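Local coordinates for hypothetical sugar ABC-transporter sugar binding protein (Arthrobacter globiformis, PDB 7BVT) that probably binds cyclic alpha-maltosyl-(1→6)-maltose outside the cell and delivers it to an ABC transporter for uptake, at residues V28-W36 / T82-W93; V133-L142 / T292-V301. All coordinates share one frame; numbering follows the deposited sequence.

Contact 1 of 2, residues V28-W36 / T82-W93; sequences VEVTVWHYW and TLPDIAIGDLVW. With GLC (alpha-D-glucopyranose), chain B.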
# COMPACT_ATOMS: atom_id res chain seq x y z
N VAL A 28 -6.05 13.52 30.53
CA VAL A 28 -5.22 14.23 29.52
C VAL A 28 -6.01 14.21 28.20
O VAL A 28 -6.41 13.09 27.77
CB VAL A 28 -3.83 13.58 29.35
CG1 VAL A 28 -3.01 14.26 28.23
CG2 VAL A 28 -3.04 13.53 30.65
N GLU A 29 -6.24 15.37 27.60
CA GLU A 29 -7.02 15.49 26.34
C GLU A 29 -6.05 15.29 25.18
O GLU A 29 -5.02 15.95 25.16
CB GLU A 29 -7.70 16.85 26.25
CG GLU A 29 -8.57 17.13 27.47
CD GLU A 29 -9.91 16.42 27.49
OE1 GLU A 29 -10.31 15.90 26.42
OE2 GLU A 29 -10.56 16.39 28.58
N VAL A 30 -6.37 14.36 24.29
CA VAL A 30 -5.50 13.99 23.15
C VAL A 30 -6.38 14.09 21.91
O VAL A 30 -7.43 13.44 21.82
CB VAL A 30 -4.92 12.58 23.38
CG1 VAL A 30 -4.24 12.01 22.14
CG2 VAL A 30 -3.95 12.54 24.55
N THR A 31 -5.92 14.88 20.97
CA THR A 31 -6.62 15.03 19.70
C THR A 31 -6.04 14.09 18.63
O THR A 31 -4.82 13.95 18.57
CB THR A 31 -6.60 16.47 19.24
OG1 THR A 31 -5.25 16.91 19.10
CG2 THR A 31 -7.37 17.34 20.23
N VAL A 32 -6.91 13.53 17.82
CA VAL A 32 -6.54 12.62 16.69
C VAL A 32 -7.18 13.18 15.45
O VAL A 32 -8.40 13.34 15.48
CB VAL A 32 -6.99 11.18 16.92
CG1 VAL A 32 -6.65 10.34 15.70
CG2 VAL A 32 -6.38 10.60 18.16
N TRP A 33 -6.41 13.45 14.42
CA TRP A 33 -6.96 13.75 13.09
C TRP A 33 -6.71 12.56 12.17
O TRP A 33 -5.59 12.01 12.18
CB TRP A 33 -6.35 14.98 12.49
CG TRP A 33 -6.54 16.26 13.25
CD1 TRP A 33 -7.35 16.46 14.31
CD2 TRP A 33 -5.97 17.53 12.93
NE1 TRP A 33 -7.29 17.77 14.69
CE2 TRP A 33 -6.47 18.45 13.88
CE3 TRP A 33 -5.10 17.97 11.95
CZ2 TRP A 33 -6.07 19.78 13.91
CZ3 TRP A 33 -4.75 19.31 11.94
CH2 TRP A 33 -5.22 20.18 12.91
N HIS A 34 -7.72 12.19 11.39
CA HIS A 34 -7.64 11.05 10.47
C HIS A 34 -8.48 11.42 9.25
O HIS A 34 -9.16 12.45 9.36
CB HIS A 34 -8.13 9.78 11.10
CG HIS A 34 -9.58 9.89 11.42
ND1 HIS A 34 -10.54 9.58 10.49
CD2 HIS A 34 -10.20 10.24 12.58
CE1 HIS A 34 -11.74 9.71 11.07
NE2 HIS A 34 -11.57 10.13 12.34
N TYR A 35 -8.43 10.62 8.21
CA TYR A 35 -9.20 10.93 6.97
C TYR A 35 -10.24 9.84 6.70
O TYR A 35 -10.80 9.84 5.59
CB TYR A 35 -8.28 11.22 5.76
CG TYR A 35 -7.25 10.17 5.41
CD1 TYR A 35 -7.60 8.87 5.14
CD2 TYR A 35 -5.92 10.50 5.31
CE1 TYR A 35 -6.66 7.89 4.82
CE2 TYR A 35 -4.97 9.55 4.95
CZ TYR A 35 -5.34 8.25 4.71
OH TYR A 35 -4.37 7.34 4.34
N TRP A 36 -10.48 8.92 7.62
CA TRP A 36 -11.46 7.83 7.38
C TRP A 36 -12.88 8.41 7.23
O TRP A 36 -13.26 9.34 8.00
CB TRP A 36 -11.40 6.78 8.48
CG TRP A 36 -10.12 5.99 8.46
CD1 TRP A 36 -9.57 5.32 7.40
CD2 TRP A 36 -9.28 5.71 9.57
NE1 TRP A 36 -8.45 4.64 7.79
CE2 TRP A 36 -8.23 4.88 9.12
CE3 TRP A 36 -9.29 6.10 10.91
CZ2 TRP A 36 -7.21 4.44 9.96
CZ3 TRP A 36 -8.30 5.63 11.75
CH2 TRP A 36 -7.27 4.84 11.26
N THR A 82 -1.17 24.85 16.38
CA THR A 82 -2.39 24.09 16.73
C THR A 82 -2.38 22.71 16.07
O THR A 82 -3.44 22.16 15.74
CB THR A 82 -3.66 24.88 16.36
OG1 THR A 82 -3.67 25.12 14.96
CG2 THR A 82 -3.75 26.19 17.11
N LEU A 83 -1.19 22.11 16.02
CA LEU A 83 -1.08 20.73 15.52
C LEU A 83 -1.87 19.83 16.44
O LEU A 83 -1.98 20.08 17.64
CB LEU A 83 0.40 20.33 15.45
CG LEU A 83 1.18 20.91 14.28
CD1 LEU A 83 2.66 20.71 14.45
CD2 LEU A 83 0.75 20.29 12.98
N PRO A 84 -2.38 18.71 15.92
CA PRO A 84 -3.09 17.71 16.70
C PRO A 84 -2.02 16.94 17.49
O PRO A 84 -0.86 17.10 17.25
CB PRO A 84 -3.76 16.81 15.68
CG PRO A 84 -2.82 16.88 14.55
CD PRO A 84 -2.29 18.30 14.50
N ASP A 85 -2.45 16.15 18.42
CA ASP A 85 -1.51 15.30 19.19
C ASP A 85 -1.14 14.09 18.34
O ASP A 85 0.02 13.72 18.32
CB ASP A 85 -2.11 14.87 20.50
CG ASP A 85 -2.40 16.10 21.34
OD1 ASP A 85 -1.44 16.92 21.50
OD2 ASP A 85 -3.57 16.21 21.77
N ILE A 86 -2.12 13.49 17.68
CA ILE A 86 -1.94 12.34 16.75
C ILE A 86 -2.44 12.74 15.36
O ILE A 86 -3.62 13.17 15.20
CB ILE A 86 -2.61 11.05 17.27
CG1 ILE A 86 -2.08 10.60 18.64
CG2 ILE A 86 -2.53 9.93 16.27
CD1 ILE A 86 -2.91 9.51 19.30
N ALA A 87 -1.64 12.49 14.34
CA ALA A 87 -2.13 12.48 12.94
C ALA A 87 -2.11 11.06 12.40
O ALA A 87 -1.13 10.34 12.61
CB ALA A 87 -1.25 13.35 12.08
N ILE A 88 -3.14 10.65 11.70
CA ILE A 88 -3.16 9.35 11.01
C ILE A 88 -3.21 9.64 9.52
O ILE A 88 -4.23 10.16 9.03
CB ILE A 88 -4.31 8.45 11.52
CG1 ILE A 88 -4.22 8.26 13.04
CG2 ILE A 88 -4.37 7.12 10.78
CD1 ILE A 88 -5.29 7.40 13.61
N GLY A 89 -2.13 9.30 8.81
CA GLY A 89 -1.94 9.68 7.41
C GLY A 89 -1.61 8.50 6.53
O GLY A 89 -1.37 7.41 7.03
N ASP A 90 -1.52 8.74 5.24
CA ASP A 90 -1.07 7.71 4.29
C ASP A 90 0.40 7.40 4.55
O ASP A 90 1.16 8.29 4.98
CB ASP A 90 -1.28 8.18 2.85
CG ASP A 90 -0.85 7.05 1.91
OD1 ASP A 90 -1.44 5.95 2.01
OD2 ASP A 90 0.19 7.21 1.21
N LEU A 91 0.81 6.17 4.24
CA LEU A 91 2.24 5.75 4.31
C LEU A 91 3.17 6.83 3.77
O LEU A 91 4.11 7.26 4.48
CB LEU A 91 2.45 4.46 3.53
CG LEU A 91 3.86 3.91 3.60
CD1 LEU A 91 4.15 3.36 4.98
CD2 LEU A 91 4.08 2.83 2.55
N VAL A 92 2.97 7.23 2.54
CA VAL A 92 3.97 8.08 1.84
C VAL A 92 3.93 9.50 2.42
O VAL A 92 4.81 10.29 2.07
CB VAL A 92 3.79 8.03 0.31
CG1 VAL A 92 3.80 6.59 -0.18
CG2 VAL A 92 2.53 8.72 -0.13
N TRP A 93 2.95 9.83 3.27
CA TRP A 93 2.94 11.17 3.91
C TRP A 93 3.93 11.25 5.06
O TRP A 93 4.31 12.38 5.42
CB TRP A 93 1.57 11.58 4.40
CG TRP A 93 0.53 11.71 3.35
CD1 TRP A 93 0.67 11.64 1.99
CD2 TRP A 93 -0.84 12.01 3.60
NE1 TRP A 93 -0.54 11.84 1.39
CE2 TRP A 93 -1.49 12.06 2.35
CE3 TRP A 93 -1.59 12.18 4.76
CZ2 TRP A 93 -2.85 12.31 2.25
CZ3 TRP A 93 -2.94 12.41 4.66
CH2 TRP A 93 -3.55 12.48 3.41
C1 GLC B . -3.76 2.93 -1.51
C2 GLC B . -2.71 2.86 -0.45
C3 GLC B . -1.73 4.00 -0.60
C4 GLC B . -1.18 3.96 -2.04
C5 GLC B . -2.33 4.13 -3.02
C6 GLC B . -1.82 4.07 -4.47
O2 GLC B . -3.36 2.76 0.81
O3 GLC B . -0.70 3.87 0.40
O4 GLC B . -0.27 5.02 -2.27
O5 GLC B . -3.21 3.05 -2.85
O6 GLC B . -2.78 4.70 -5.31
O HOH W 1 -4.54 18.16 23.23
O HOH W 2 -4.82 19.57 19.52
O HOH W 3 -6.40 8.62 8.31

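Contact 2 of 2, residues V133-L142 / T292-V301; sequences VSVPVSANNL and TNLGGEQAMV. With GLC (alpha-D-glucopyranose), chain B.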
# COMPACT_ATOMS: atom_id res chain seq x y z
N VAL A 133 9.01 7.26 14.25
CA VAL A 133 8.15 8.48 14.21
C VAL A 133 6.73 8.12 13.73
O VAL A 133 5.82 8.92 13.93
CB VAL A 133 8.73 9.59 13.34
CG1 VAL A 133 10.02 10.11 13.97
CG2 VAL A 133 8.88 9.18 11.86
N SER A 134 6.53 6.96 13.11
CA SER A 134 5.20 6.45 12.74
C SER A 134 5.09 4.95 13.08
O SER A 134 6.09 4.21 13.15
CB SER A 134 4.85 6.72 11.28
OG SER A 134 5.69 5.98 10.40
N VAL A 135 3.86 4.53 13.25
CA VAL A 135 3.54 3.09 13.35
C VAL A 135 2.33 2.88 12.48
O VAL A 135 1.39 3.68 12.50
CB VAL A 135 3.36 2.64 14.82
CG1 VAL A 135 2.20 3.37 15.49
CG2 VAL A 135 3.22 1.15 14.96
N PRO A 136 2.24 1.79 11.73
CA PRO A 136 1.01 1.52 10.98
C PRO A 136 -0.13 1.17 11.92
O PRO A 136 0.04 0.48 12.89
CB PRO A 136 1.41 0.32 10.13
CG PRO A 136 2.45 -0.39 10.93
CD PRO A 136 3.24 0.74 11.53
N VAL A 137 -1.33 1.64 11.58
CA VAL A 137 -2.59 1.29 12.27
C VAL A 137 -3.56 0.65 11.31
O VAL A 137 -4.59 0.16 11.78
CB VAL A 137 -3.19 2.51 12.97
CG1 VAL A 137 -2.29 2.89 14.13
CG2 VAL A 137 -3.43 3.68 12.04
N SER A 138 -3.24 0.58 10.02
CA SER A 138 -3.96 -0.29 9.06
C SER A 138 -2.98 -0.68 7.96
O SER A 138 -1.91 -0.03 7.87
CB SER A 138 -5.12 0.40 8.46
OG SER A 138 -4.70 1.41 7.57
N ALA A 139 -3.27 -1.72 7.23
CA ALA A 139 -2.41 -2.09 6.09
C ALA A 139 -3.28 -2.61 4.96
O ALA A 139 -4.42 -3.01 5.15
CB ALA A 139 -1.41 -3.12 6.51
N ASN A 140 -2.71 -2.56 3.77
CA ASN A 140 -3.26 -3.15 2.55
C ASN A 140 -2.08 -3.49 1.66
O ASN A 140 -0.91 -3.09 1.95
CB ASN A 140 -4.26 -2.22 1.89
CG ASN A 140 -3.69 -0.88 1.49
OD1 ASN A 140 -2.72 -0.83 0.74
ND2 ASN A 140 -4.36 0.20 1.85
N ASN A 141 -2.33 -4.28 0.63
CA ASN A 141 -1.29 -4.62 -0.34
C ASN A 141 -1.93 -5.00 -1.67
O ASN A 141 -3.16 -5.07 -1.80
CB ASN A 141 -0.27 -5.63 0.21
CG ASN A 141 -0.84 -7.01 0.40
OD1 ASN A 141 -1.49 -7.59 -0.48
ND2 ASN A 141 -0.53 -7.59 1.54
N LEU A 142 -1.07 -5.05 -2.68
CA LEU A 142 -1.53 -5.32 -4.05
C LEU A 142 -1.54 -6.82 -4.26
O LEU A 142 -0.59 -7.51 -3.92
CB LEU A 142 -0.62 -4.64 -5.06
CG LEU A 142 -0.81 -3.14 -5.17
CD1 LEU A 142 0.32 -2.54 -6.02
CD2 LEU A 142 -2.11 -2.80 -5.79
N THR A 292 5.09 -7.84 -2.89
CA THR A 292 4.03 -6.87 -3.14
C THR A 292 4.37 -5.54 -2.45
O THR A 292 5.46 -5.44 -1.88
CB THR A 292 2.67 -7.46 -2.78
OG1 THR A 292 1.72 -6.52 -3.28
CG2 THR A 292 2.50 -7.66 -1.30
N ASN A 293 3.47 -4.57 -2.59
CA ASN A 293 3.67 -3.18 -2.14
C ASN A 293 2.63 -2.88 -1.05
O ASN A 293 1.49 -3.30 -1.21
CB ASN A 293 3.48 -2.23 -3.32
CG ASN A 293 4.39 -1.03 -3.25
OD1 ASN A 293 4.90 -0.67 -2.19
ND2 ASN A 293 4.56 -0.44 -4.40
N LEU A 294 3.04 -2.24 0.04
CA LEU A 294 2.19 -1.92 1.21
C LEU A 294 1.57 -0.53 1.10
O LEU A 294 2.25 0.43 0.82
CB LEU A 294 3.00 -2.01 2.49
CG LEU A 294 3.40 -3.42 2.89
CD1 LEU A 294 4.58 -3.41 3.84
CD2 LEU A 294 2.20 -4.15 3.50
N GLY A 295 0.27 -0.47 1.39
CA GLY A 295 -0.44 0.79 1.64
C GLY A 295 -1.00 0.82 3.03
O GLY A 295 -0.75 -0.11 3.81
N GLY A 296 -1.74 1.87 3.30
CA GLY A 296 -2.50 1.95 4.54
C GLY A 296 -2.06 3.10 5.43
O GLY A 296 -1.19 3.91 5.02
N GLU A 297 -2.68 3.18 6.61
CA GLU A 297 -2.55 4.38 7.46
C GLU A 297 -1.52 4.19 8.56
O GLU A 297 -1.44 3.10 9.13
CB GLU A 297 -3.89 4.67 8.11
CG GLU A 297 -4.83 5.37 7.15
CD GLU A 297 -5.41 4.53 6.03
OE1 GLU A 297 -6.04 3.51 6.33
OE2 GLU A 297 -5.21 4.89 4.86
N GLN A 298 -0.78 5.25 8.83
CA GLN A 298 0.28 5.28 9.85
C GLN A 298 -0.12 6.33 10.89
O GLN A 298 -0.54 7.42 10.48
CB GLN A 298 1.61 5.71 9.24
CG GLN A 298 1.90 5.10 7.87
CD GLN A 298 1.90 3.60 7.82
OE1 GLN A 298 2.64 2.95 8.56
NE2 GLN A 298 1.10 3.02 6.94
N ALA A 299 0.15 6.07 12.17
CA ALA A 299 -0.12 7.07 13.22
C ALA A 299 1.20 7.72 13.58
O ALA A 299 2.20 7.00 13.68
CB ALA A 299 -0.80 6.42 14.41
N MET A 300 1.16 8.99 13.86
CA MET A 300 2.31 9.87 14.21
C MET A 300 1.89 10.73 15.42
O MET A 300 0.74 11.19 15.42
CB MET A 300 2.64 10.78 13.03
CG MET A 300 3.19 9.99 11.85
SD MET A 300 2.92 10.89 10.33
CE MET A 300 1.27 10.31 9.92
N VAL A 301 2.78 10.89 16.38
CA VAL A 301 2.53 11.74 17.59
C VAL A 301 3.38 12.99 17.46
O VAL A 301 4.61 12.87 17.34
CB VAL A 301 2.83 10.99 18.89
CG1 VAL A 301 2.79 11.91 20.10
CG2 VAL A 301 1.97 9.77 19.05
C1 GLC B . -3.76 2.93 -1.51
C2 GLC B . -2.71 2.86 -0.45
C3 GLC B . -1.73 4.00 -0.60
C4 GLC B . -1.18 3.96 -2.04
C5 GLC B . -2.33 4.13 -3.02
C6 GLC B . -1.82 4.07 -4.47
O2 GLC B . -3.36 2.76 0.81
O3 GLC B . -0.70 3.87 0.40
O4 GLC B . -0.27 5.02 -2.27
O5 GLC B . -3.21 3.05 -2.85
O6 GLC B . -2.78 4.70 -5.31
O HOH W 4 5.34 9.63 16.46
O HOH W 5 4.95 3.35 9.91
O HOH W 6 0.43 0.22 6.45

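Contact 1 of 2, residues V28-W36 / T82-W93
Thr31 and Asp85 grip each other where two parallel strands, 28-34 and 86-90, begin to run side by side in the sheet of one lobe of this periplasmic-binding-protein fold. The Thr31 N-H points at Asp85 OD2, 2.8 Å away and nearly straight at 168°, and meets the oxygen on its anti lone pair. In return Asp85 N reaches Thr31 OG1 at 3.0 Å; the threonine hydroxyl sits between its own backbone N and carbonyl carbon (chi1 59°), which turns it toward that amide. A water joins Asp85 OD2 to Glu29 O. Regular parallel pairing follows, Ile86 N to Thr31 O, Trp33 N to Ile86 O and Ile88 N to Trp33 O.

On one side of the strands Val32 CG2 lies alongside Ile86 CD1, and Val32 CG1 touches Ile88 CD1; helix 306-319 packs against Ile86 from beyond. On the other side Pro84 presses flat against the Trp33 indole. Its CB stands 3.5 Å from the centroid of the five-membered ring, only 7° off the normal, a CH-pi contact, while CG and CD continue over the six-membered ring. Were Trp33 replaced by an alanine, the Pro84 ring would probably lose the aromatic face it lies on, and Lys73 its cation-pi partner.

Past the strand end, Trp36 CH2 comes to 3.7 Å from Ile88 CG2. The edge of the Tyr35 ring meets Trp93, CE2 to CZ3 at 3.5 Å, and the Tyr35 hydroxyl is hydrogen-bonded to Glu297. Asp90, the last residue of strand 86-90, reaches the glycan pocket: its OD2 accepts from Val92 N in an Asx turn, and its OD1 accepts a hydrogen bond from glucose O3 at 2.7 Å.

Contact 2 of 2, residues V133-L142 / T292-V301
Val135 and Ala299 form a hydrogen-bonded antiparallel pair, with Val135 N to Ala299 O at 3.0 Å and Ala299 N to Val135 O at 2.7 Å. A second run pairs Asn140 with Gly295, each N-H meeting the other's carbonyl from well above its plane. The register slips by one residue between these runs, and Glu297 O takes up the change by accepting from both Val137 N and Ser138 N on the same face of its carbonyl.

Side-chain hydrogen bonds reinforce the shift. Ser138 OG donates to Glu297 OE1 at 2.8 Å, meeting the carboxylate from above its plane, and accepts from Glu297 N at 2.9 Å, so one hydroxyl ties both ends of the glutamate. The bend at chi2 (73°) folds the Glu297 chain back to make this possible; Trp36 NE1 is a further partner of Glu297 OE1. At the far end Thr292 OG1 donates in plane to a lone pair of Leu142 O, at 2.6 Å.

Water bridges buried polar groups on the Gln298 side: one links Ser134 OG to Gln298 OE1, another joins Gln298 NE2 to Ser138 O and Gly295 O. Gln298 NE2 also bonds to Gly296 O, which fixes the amide beside Pro136.

Apolar contact is slight; Val137 CG1 touches Ala299 CB at 3.8 Å, with helix 306-319 beyond.

Sugar contacts gather at the second run. Asn140 ND2 points almost straight at glucose O2 (2.9 Å, 174°), and Gly296 N adds a weak bond to that oxygen. A side chain on Gly295 would run into Asn140 OD1, and the backbone of Gly296 itself calls for glycine. Two antiparallel chain segments that pass together beside the glycan pocket, paired in two successive runs, are consistent with the interdomain hinge of a solute-binding protein.

Overall arrangement
The two contacts belong to one mixed sheet, in which strands 86-90 and 292-301 are antiparallel neighbours, probably joined by a hydrogen bond from Gln298 N to Gly89 O. Contact 1 lies about 19 Å from the centre of the chain to its own centre and is partly buried, its parallel strands flanked by aliphatic and aromatic side chains. Contact 2, centred about 7 Å from the chain centre, is wholly buried and relies more on backbone, hydroxyl, carboxylate and water-mediated bonds. The Glu297 carboxylate ties the two contacts together. Both arrive at the same glucose, Asp90 from the first and Asn140 with Gly296 from the second, while Arg371 binds it as well.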